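PDB 3CZX: putative N-acetylmuramoyl-L-alanine amidase from Neisseria meningitidis MC58, which probably hydrolyses, as a zinc-dependent amidase, the link between N-acetylmuramoyl groups and L-amino acids in cell-wall glycopeptides. Local coordinates for residues I36-L47 and W163-A174. Numbering follows the deposited sequence.
Sequences IVASILRNDYGL and WGICRAIADAIA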
loop_
_atom_site.group_PDB
_atom_site.type_symbol
_atom_site.label_atom_id
_atom_site.label_comp_id
_atom_site.label_asym_id
_atom_site.label_seq_id
_atom_site.Cartn_x
_atom_site.Cartn_y
_atom_site.Cartn_z
ATOM N N ILE A 36 -6.065 1.193 -1.705
ATOM C CA ILE A 36 -6.416 0.503 -0.452
ATOM C C ILE A 36 -7.900 0.676 -0.199
ATOM O O ILE A 36 -8.625 -0.275 0.136
ATOM C CB ILE A 36 -5.590 0.966 0.723
ATOM C CG1 ILE A 36 -4.105 0.641 0.461
ATOM C CG2 ILE A 36 -6.051 0.322 1.997
ATOM C CD1 ILE A 36 -3.198 1.293 1.474
ATOM N N VAL A 37 -8.404 1.903 -0.314
ATOM C CA VAL A 37 -9.821 2.091 -0.083
ATOM C C VAL A 37 -10.639 1.297 -1.082
ATOM O O VAL A 37 -11.645 0.715 -0.703
ATOM C CB VAL A 37 -10.189 3.596 -0.097
ATOM C CG1 VAL A 37 -11.724 3.803 0.014
ATOM C CG2 VAL A 37 -9.520 4.333 1.021
ATOM N N ALA A 38 -10.226 1.284 -2.335
ATOM C CA ALA A 38 -10.945 0.545 -3.400
ATOM C C ALA A 38 -10.965 -0.940 -3.072
ATOM O O ALA A 38 -12.020 -1.609 -3.153
ATOM C CB ALA A 38 -10.294 0.788 -4.744
ATOM N N SER A 39 -9.795 -1.469 -2.700
ATOM C CA SER A 39 -9.694 -2.911 -2.436
ATOM C C SER A 39 -10.599 -3.368 -1.277
ATOM O O SER A 39 -11.189 -4.443 -1.361
ATOM C CB SER A 39 -8.251 -3.304 -2.157
ATOM O OG SER A 39 -7.826 -2.763 -0.933
ATOM N N ILE A 40 -10.732 -2.550 -0.232
ATOM C CA ILE A 40 -11.549 -2.872 0.933
ATOM C C ILE A 40 -13.034 -2.781 0.566
ATOM O O ILE A 40 -13.854 -3.622 0.971
ATOM C CB ILE A 40 -11.201 -1.986 2.148
ATOM C CG1 ILE A 40 -9.762 -2.294 2.614
ATOM C CG2 ILE A 40 -12.187 -2.216 3.296
ATOM C CD1 ILE A 40 -9.213 -1.418 3.731
ATOM N N LEU A 41 -13.407 -1.754 -0.193
ATOM C CA LEU A 41 -14.810 -1.640 -0.603
ATOM C C LEU A 41 -15.209 -2.860 -1.443
ATOM O O LEU A 41 -16.301 -3.407 -1.271
ATOM C CB LEU A 41 -15.042 -0.318 -1.345
ATOM C CG LEU A 41 -15.047 0.960 -0.498
ATOM C CD1 LEU A 41 -14.979 2.159 -1.382
ATOM C CD2 LEU A 41 -16.267 1.062 0.452
ATOM N N ARG A 42 -14.325 -3.281 -2.330
ATOM C CA ARG A 42 -14.570 -4.496 -3.156
ATOM C C ARG A 42 -14.516 -5.783 -2.329
ATOM O O ARG A 42 -15.496 -6.568 -2.338
ATOM C CB ARG A 42 -13.597 -4.516 -4.318
ATOM C CG ARG A 42 -13.819 -3.444 -5.289
ATOM C CD ARG A 42 -12.636 -3.252 -6.218
ATOM N NE ARG A 42 -12.920 -2.440 -7.371
ATOM C CZ ARG A 42 -12.014 -1.817 -8.128
ATOM N NH1 ARG A 42 -10.698 -1.914 -7.875
ATOM N NH2 ARG A 42 -12.393 -1.107 -9.165
ATOM N N ASN A 43 -13.434 -6.005 -1.575
ATOM C CA ASN A 43 -13.281 -7.256 -0.765
ATOM C C ASN A 43 -14.228 -7.461 0.363
ATOM O O ASN A 43 -14.832 -8.542 0.488
ATOM C CB ASN A 43 -11.885 -7.346 -0.143
ATOM C CG ASN A 43 -10.801 -7.359 -1.166
ATOM O OD1 ASN A 43 -11.055 -7.618 -2.338
ATOM N ND2 ASN A 43 -9.566 -7.077 -0.730
ATOM N N ASP A 44 -14.337 -6.475 1.244
ATOM C CA ASP A 44 -15.106 -6.653 2.458
ATOM C C ASP A 44 -16.592 -6.464 2.220
ATOM O O ASP A 44 -17.419 -7.028 2.963
ATOM C CB ASP A 44 -14.652 -5.686 3.569
ATOM C CG ASP A 44 -13.294 -6.007 4.107
ATOM O OD1 ASP A 44 -12.563 -6.811 3.485
ATOM O OD2 ASP A 44 -12.972 -5.452 5.179
ATOM N N TYR A 45 -16.943 -5.660 1.217
ATOM C CA TYR A 45 -18.334 -5.273 1.015
ATOM C C TYR A 45 -18.963 -5.644 -0.319
ATOM O O TYR A 45 -20.172 -5.489 -0.470
ATOM C CB TYR A 45 -18.493 -3.760 1.223
ATOM C CG TYR A 45 -18.097 -3.291 2.617
ATOM C CD1 TYR A 45 -19.024 -3.266 3.649
ATOM C CD2 TYR A 45 -16.789 -2.848 2.880
ATOM C CE1 TYR A 45 -18.679 -2.833 4.910
ATOM C CE2 TYR A 45 -16.425 -2.381 4.165
ATOM C CZ TYR A 45 -17.381 -2.398 5.179
ATOM O OH TYR A 45 -17.127 -1.943 6.459
ATOM N N GLY A 46 -18.179 -6.116 -1.276
ATOM C CA GLY A 46 -18.689 -6.446 -2.609
ATOM C C GLY A 46 -19.284 -5.284 -3.400
ATOM O O GLY A 46 -20.127 -5.473 -4.305
ATOM N N LEU A 47 -18.832 -4.063 -3.099
ATOM C CA LEU A 47 -19.364 -2.860 -3.715
ATOM C C LEU A 47 -18.717 -2.587 -5.080
ATOM O O LEU A 47 -17.602 -3.052 -5.371
ATOM C CB LEU A 47 -19.157 -1.650 -2.769
ATOM C CG LEU A 47 -20.025 -1.746 -1.515
ATOM C CD1 LEU A 47 -19.643 -0.711 -0.435
ATOM C CD2 LEU A 47 -21.515 -1.622 -1.842
ATOM N N TRP A 163 -2.941 1.681 6.435
ATOM C CA TRP A 163 -3.962 0.682 6.115
ATOM C C TRP A 163 -5.161 0.847 7.011
ATOM O O TRP A 163 -6.305 0.661 6.584
ATOM C CB TRP A 163 -3.373 -0.759 6.159
ATOM C CG TRP A 163 -2.394 -0.990 5.089
ATOM C CD1 TRP A 163 -1.084 -0.620 5.078
ATOM C CD2 TRP A 163 -2.636 -1.620 3.828
ATOM N NE1 TRP A 163 -0.499 -0.956 3.886
ATOM C CE2 TRP A 163 -1.428 -1.570 3.097
ATOM C CE3 TRP A 163 -3.761 -2.209 3.234
ATOM C CZ2 TRP A 163 -1.311 -2.096 1.819
ATOM C CZ3 TRP A 163 -3.633 -2.718 1.956
ATOM C CH2 TRP A 163 -2.423 -2.658 1.266
ATOM N N GLY A 164 -4.920 1.222 8.266
ATOM C CA GLY A 164 -5.992 1.467 9.212
ATOM C C GLY A 164 -6.811 2.709 8.886
ATOM O O GLY A 164 -8.050 2.723 9.056
ATOM N N ILE A 165 -6.112 3.774 8.459
ATOM C CA ILE A 165 -6.782 5.010 8.051
ATOM C C ILE A 165 -7.667 4.735 6.818
ATOM O O ILE A 165 -8.835 5.146 6.779
ATOM C CB ILE A 165 -5.756 6.185 7.815
ATOM C CG1 ILE A 165 -5.090 6.596 9.135
ATOM C CG2 ILE A 165 -6.413 7.370 7.070
ATOM C CD1 ILE A 165 -3.895 7.493 8.947
ATOM N N CYS A 166 -7.114 4.063 5.817
ATOM C CA CYS A 166 -7.850 3.750 4.574
ATOM C C CYS A 166 -8.989 2.783 4.848
ATOM O O CYS A 166 -10.058 2.944 4.273
ATOM C CB CYS A 166 -6.979 3.271 3.480
ATOM S SG CYS A 166 -5.739 4.479 2.940
ATOM N N ARG A 167 -8.812 1.851 5.791
ATOM C CA ARG A 167 -9.938 0.993 6.227
ATOM C C ARG A 167 -11.047 1.799 6.881
ATOM O O ARG A 167 -12.228 1.573 6.599
ATOM C CB ARG A 167 -9.469 -0.116 7.177
ATOM C CG ARG A 167 -10.611 -1.084 7.536
ATOM C CD ARG A 167 -10.125 -2.273 8.293
ATOM N NE ARG A 167 -9.176 -3.045 7.515
ATOM C CZ ARG A 167 -9.467 -3.972 6.607
ATOM N NH1 ARG A 167 -10.713 -4.275 6.316
ATOM N NH2 ARG A 167 -8.484 -4.594 5.973
ATOM N N ALA A 168 -10.691 2.755 7.750
ATOM C CA ALA A 168 -11.679 3.683 8.369
ATOM C C ALA A 168 -12.479 4.413 7.265
ATOM O O ALA A 168 -13.706 4.564 7.355
ATOM C CB ALA A 168 -10.986 4.717 9.325
ATOM N N ILE A 169 -11.782 4.862 6.218
ATOM C CA ILE A 169 -12.450 5.593 5.132
ATOM C C ILE A 169 -13.445 4.661 4.405
ATOM O O ILE A 169 -14.625 4.992 4.221
ATOM C CB ILE A 169 -11.409 6.195 4.138
ATOM C CG1 ILE A 169 -10.617 7.331 4.802
ATOM C CG2 ILE A 169 -12.105 6.691 2.817
ATOM C CD1 ILE A 169 -9.334 7.770 4.003
ATOM N N ALA A 170 -12.966 3.492 4.022
ATOM C CA ALA A 170 -13.777 2.482 3.332
ATOM C C ALA A 170 -14.994 2.131 4.202
ATOM O O ALA A 170 -16.130 2.068 3.717
ATOM C CB ALA A 170 -12.913 1.244 3.021
ATOM N N ASP A 171 -14.759 1.832 5.472
ATOM C CA ASP A 171 -15.859 1.439 6.366
ATOM C C ASP A 171 -16.939 2.538 6.482
ATOM O O ASP A 171 -18.159 2.239 6.576
ATOM C CB ASP A 171 -15.337 1.102 7.764
ATOM C CG ASP A 171 -14.617 -0.235 7.843
ATOM O OD1 ASP A 171 -14.758 -1.110 6.939
ATOM O OD2 ASP A 171 -13.882 -0.396 8.838
ATOM N N ALA A 172 -16.494 3.796 6.524
ATOM C CA ALA A 172 -17.399 4.941 6.621
ATOM C C ALA A 172 -18.239 5.102 5.348
ATOM O O ALA A 172 -19.420 5.478 5.418
ATOM C CB ALA A 172 -16.616 6.229 6.953
ATOM N N ILE A 173 -17.631 4.866 4.182
ATOM C CA ILE A 173 -18.337 4.933 2.918
ATOM C C ILE A 173 -19.399 3.852 2.908
ATOM O O ILE A 173 -20.549 4.143 2.685
ATOM C CB ILE A 173 -17.379 4.810 1.690
ATOM C CG1 ILE A 173 -16.452 6.008 1.573
ATOM C CG2 ILE A 173 -18.152 4.654 0.381
ATOM C CD1 ILE A 173 -15.294 5.814 0.598
ATOM N N ALA A 174 -19.012 2.629 3.233
ATOM C CA ALA A 174 -19.964 1.513 3.258
ATOM C C ALA A 174 -21.091 1.779 4.233
ATOM O O ALA A 174 -22.258 1.580 3.908
ATOM C CB ALA A 174 -19.258 0.212 3.586
HETATM O O HOH W 1 -10.127 -6.601 4.458
HETATM O O HOH W 2 -19.053 -0.152 7.601
#
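Tyr-45 meets Asp-171 and Ala-174 at once: its OH donates to Asp-171 OD1 (2.6 Å), approaching from above the carboxylate plane, while Ala-174 CB makes a CH-pi contact over the ring, 3.4 Å from its centroid. Next to it in sequence, Asp-44 uses OD2 for a salt bridge with Arg-167 NH1 at 2.8 Å, one turn before Asp-171 on the partner helix; the hydrogen bond in it is weak, bent to 119°. The arginine chain, folded at chi3 (-61°), lays its guanidinium across Ile-40 CD1, which covers one face. At the other end Ile-36 CD1 lies over the six-membered ring of Trp-163, 3.7 Å from its centroid. Between these sites Val-37 enters as a knob among Cys-166, Ile-169, Ala-170 and Ile-173, and the small Ala-170 brings its CB to 3.5 Å from Ile-40 CG2. Segments 36-45 and 163-174 cross at -49°, axes 8.5 Å apart at closest approach. In this Amidase_3 family domain Val-37 and Leu-41 reach strand 6-10 of the central mixed sheet, while Ile-169 and Ile-173 lean on helix 99-113. Water 1 links Asp-44 OD1 to Arg-167 NH2, and water 2 donates to both Tyr-45 OH and Asp-171 O. At the Ile-36 end, Trp-163 NE1 hydrogen-bonds Asp-32 OD1 of the second subunit.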